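Local coordinates for protein esterase (uncultured bacterium pCosCE1, PDB 7ATL) that probably hydrolyses carboxylic esters as a family VIII carboxylesterase with a beta-lactamase-like fold, and also shows promiscuous acyltransferase activity, at residues Lys53-Arg62 with Thr211-Ala220. Numbering follows the deposited sequence.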
# COMPACT_ATOMS: atom_id res chain seq x y z
N LYS A 53 0.46 17.53 -19.78
CA LYS A 53 1.16 16.26 -20.12
C LYS A 53 0.15 15.12 -19.98
O LYS A 53 -0.34 14.85 -18.88
CB LYS A 53 2.40 16.05 -19.25
CG LYS A 53 3.33 14.95 -19.76
CD LYS A 53 4.47 14.64 -18.81
CE LYS A 53 5.44 15.80 -18.63
NZ LYS A 53 6.81 15.34 -18.28
N PRO A 54 -0.21 14.42 -21.07
CA PRO A 54 -1.20 13.35 -20.99
C PRO A 54 -0.65 12.22 -20.10
O PRO A 54 0.55 11.90 -20.16
CB PRO A 54 -1.38 12.93 -22.45
CG PRO A 54 -0.04 13.22 -23.07
CD PRO A 54 0.37 14.53 -22.42
N MET A 55 -1.53 11.66 -19.28
CA MET A 55 -1.26 10.40 -18.55
C MET A 55 -1.06 9.29 -19.59
O MET A 55 -1.87 9.23 -20.53
CB MET A 55 -2.42 10.02 -17.62
CG MET A 55 -2.10 8.83 -16.69
SD MET A 55 -0.93 9.21 -15.34
CE MET A 55 -2.09 10.01 -14.22
N VAL A 56 -0.01 8.50 -19.45
CA VAL A 56 0.25 7.31 -20.29
C VAL A 56 0.35 6.08 -19.36
O VAL A 56 0.48 6.24 -18.12
CB VAL A 56 1.51 7.49 -21.18
CG1 VAL A 56 1.39 8.69 -22.11
CG2 VAL A 56 2.80 7.55 -20.38
N ARG A 57 0.29 4.88 -19.95
CA ARG A 57 0.25 3.58 -19.22
C ARG A 57 1.52 3.43 -18.39
O ARG A 57 1.43 2.91 -17.26
CB ARG A 57 0.09 2.45 -20.24
CG ARG A 57 -0.19 1.10 -19.61
CD ARG A 57 -0.17 -0.01 -20.63
NE ARG A 57 -0.20 -1.32 -20.01
CZ ARG A 57 -0.80 -2.39 -20.52
NH1 ARG A 57 -1.45 -2.32 -21.67
NH2 ARG A 57 -0.77 -3.54 -19.87
N GLU A 58 2.66 3.89 -18.92
CA GLU A 58 4.02 3.77 -18.31
C GLU A 58 4.25 4.85 -17.24
O GLU A 58 5.30 4.79 -16.58
CB GLU A 58 5.14 3.88 -19.35
CG GLU A 58 5.00 2.95 -20.54
CD GLU A 58 4.03 3.40 -21.63
OE1 GLU A 58 3.95 4.62 -21.88
OE2 GLU A 58 3.34 2.52 -22.20
N THR A 59 3.33 5.81 -17.05
CA THR A 59 3.51 6.87 -16.04
C THR A 59 3.76 6.24 -14.66
O THR A 59 2.97 5.38 -14.21
CB THR A 59 2.32 7.83 -15.95
OG1 THR A 59 2.11 8.40 -17.24
CG2 THR A 59 2.55 8.93 -14.94
N GLN A 60 4.83 6.67 -14.00
CA GLN A 60 5.21 6.19 -12.65
C GLN A 60 4.44 7.01 -11.61
O GLN A 60 4.15 8.22 -11.84
CB GLN A 60 6.72 6.31 -12.45
CG GLN A 60 7.26 5.28 -11.49
CD GLN A 60 8.66 5.59 -11.00
OE1 GLN A 60 9.05 6.75 -10.87
NE2 GLN A 60 9.40 4.54 -10.67
N PHE A 61 4.11 6.37 -10.49
CA PHE A 61 3.40 7.03 -9.37
C PHE A 61 4.19 6.90 -8.08
O PHE A 61 4.99 5.97 -7.90
CB PHE A 61 2.00 6.44 -9.18
CG PHE A 61 1.04 6.68 -10.31
CD1 PHE A 61 1.10 5.90 -11.45
CD2 PHE A 61 0.05 7.62 -10.20
CE1 PHE A 61 0.19 6.09 -12.48
CE2 PHE A 61 -0.85 7.83 -11.24
CZ PHE A 61 -0.77 7.06 -12.37
N ARG A 62 3.96 7.87 -7.19
CA ARG A 62 4.22 7.70 -5.75
C ARG A 62 3.20 6.68 -5.26
O ARG A 62 2.00 6.91 -5.51
CB ARG A 62 4.09 9.05 -5.03
CG ARG A 62 5.11 10.08 -5.48
CD ARG A 62 4.85 11.47 -4.96
NE ARG A 62 5.79 12.43 -5.51
CZ ARG A 62 5.69 13.00 -6.71
NH1 ARG A 62 4.67 12.75 -7.52
NH2 ARG A 62 6.61 13.85 -7.09
N THR A 211 13.09 7.64 -7.90
CA THR A 211 13.27 7.70 -9.37
C THR A 211 14.18 8.88 -9.71
O THR A 211 14.12 9.89 -8.98
CB THR A 211 11.93 7.77 -10.09
OG1 THR A 211 12.22 7.74 -11.49
CG2 THR A 211 11.13 9.01 -9.74
N THR A 212 15.01 8.73 -10.75
CA THR A 212 15.80 9.82 -11.38
C THR A 212 15.05 10.36 -12.60
O THR A 212 15.52 11.35 -13.16
CB THR A 212 17.20 9.36 -11.82
OG1 THR A 212 17.03 8.34 -12.80
CG2 THR A 212 18.07 8.92 -10.66
N ASP A 213 13.95 9.74 -13.00
CA ASP A 213 13.16 10.11 -14.20
C ASP A 213 12.05 11.07 -13.77
O ASP A 213 10.88 10.63 -13.64
CB ASP A 213 12.64 8.85 -14.88
CG ASP A 213 11.90 9.09 -16.17
OD1 ASP A 213 11.45 10.23 -16.40
OD2 ASP A 213 11.75 8.11 -16.94
N VAL A 214 12.39 12.35 -13.58
CA VAL A 214 11.48 13.42 -13.09
C VAL A 214 10.24 13.56 -13.98
O VAL A 214 9.15 13.67 -13.42
CB VAL A 214 12.20 14.79 -12.98
CG1 VAL A 214 11.29 15.85 -12.36
CG2 VAL A 214 13.53 14.67 -12.23
N ASP A 215 10.41 13.59 -15.30
CA ASP A 215 9.32 13.91 -16.28
C ASP A 215 8.26 12.81 -16.27
O ASP A 215 7.11 13.13 -16.61
CB ASP A 215 9.82 14.07 -17.74
CG ASP A 215 11.10 14.88 -17.92
OD1 ASP A 215 11.34 15.82 -17.12
OD2 ASP A 215 11.86 14.57 -18.87
N ASN A 216 8.60 11.56 -15.95
CA ASN A 216 7.62 10.44 -16.05
C ASN A 216 6.90 10.16 -14.71
O ASN A 216 6.08 9.25 -14.68
CB ASN A 216 8.26 9.18 -16.63
CG ASN A 216 7.23 8.22 -17.19
OD1 ASN A 216 6.31 8.62 -17.93
ND2 ASN A 216 7.34 6.97 -16.82
N LEU A 217 7.15 10.92 -13.65
CA LEU A 217 6.48 10.73 -12.34
C LEU A 217 5.23 11.61 -12.31
O LEU A 217 5.35 12.83 -12.33
CB LEU A 217 7.46 11.10 -11.22
CG LEU A 217 6.99 10.87 -9.79
CD1 LEU A 217 6.61 9.40 -9.59
CD2 LEU A 217 8.05 11.28 -8.78
N ALA A 218 4.04 11.02 -12.27
CA ALA A 218 2.78 11.79 -12.19
C ALA A 218 2.87 12.80 -11.04
O ALA A 218 3.27 12.46 -9.93
CB ALA A 218 1.59 10.89 -11.99
N THR A 219 2.47 14.02 -11.33
CA THR A 219 2.31 15.09 -10.32
C THR A 219 1.19 14.72 -9.34
O THR A 219 0.04 14.45 -9.79
CB THR A 219 2.06 16.39 -11.07
OG1 THR A 219 3.13 16.41 -12.02
CG2 THR A 219 1.98 17.59 -10.16
N ALA A 220 1.48 14.78 -8.04
CA ALA A 220 0.50 14.53 -6.97
C ALA A 220 -0.42 15.74 -6.81
O ALA A 220 0.10 16.87 -6.65
CB ALA A 220 1.22 14.23 -5.68
O HOH W 1 4.12 10.31 -17.58
O HOH W 2 9.29 8.35 -13.18
O HOH W 3 5.78 14.37 -10.00
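K53 reaches over to D215 through a chain that stays straight until it bends at chi3 (-65°), and its NZ donates to D215 O at 2.8 Å. The D215 carboxylate lies close to the ammonium without touching it and may add some electrostatic attraction. V56 to T59 form a type I beta turn, in which V56 O takes both T59 N and T59 OG1 from one face of its carbonyl plane. Within this turn E58, its third residue, accepts N216 ND2 at O (3.0 Å), the donor standing above the carbonyl plane. A water donates to both T59 OG1 and N216 OD1, bridging the two side chains, while the T59 methyl CG2, anti to the backbone N (chi1 of OG1 -57°), packs 3.7 Å from A218 CB. Q60 and L217 then make a single beta bridge: Q60 N gives to N216 O, and A218 N to Q60 O at 2.8 Å. This short pairing fastens the loop that follows helix 190-199 to the chain around Q60, beside the large antiparallel sheet of the beta-lactamase-like fold; strand 61-62 itself pairs with strand 268-269. The Q60 side chain runs alongside T211 in the opposite sense, bringing OE1 to 3.2 Å from T211 CB, and its NE2 is held by N206 O. The CB of F61 points away from the loop and its side chain touches V29, yet one face of its ring still receives A218 CB, 4.0 Å from CE2. The R62 side chain lies roughly perpendicular to that of L217, with L217 CD2 over one guanidinium face, 3.4 Å from NH2. At the edge of the group NH1 makes a weak hydrogen bond to A218 O; NH2 donates to P251 O and to a water that in turn donates to L217 O.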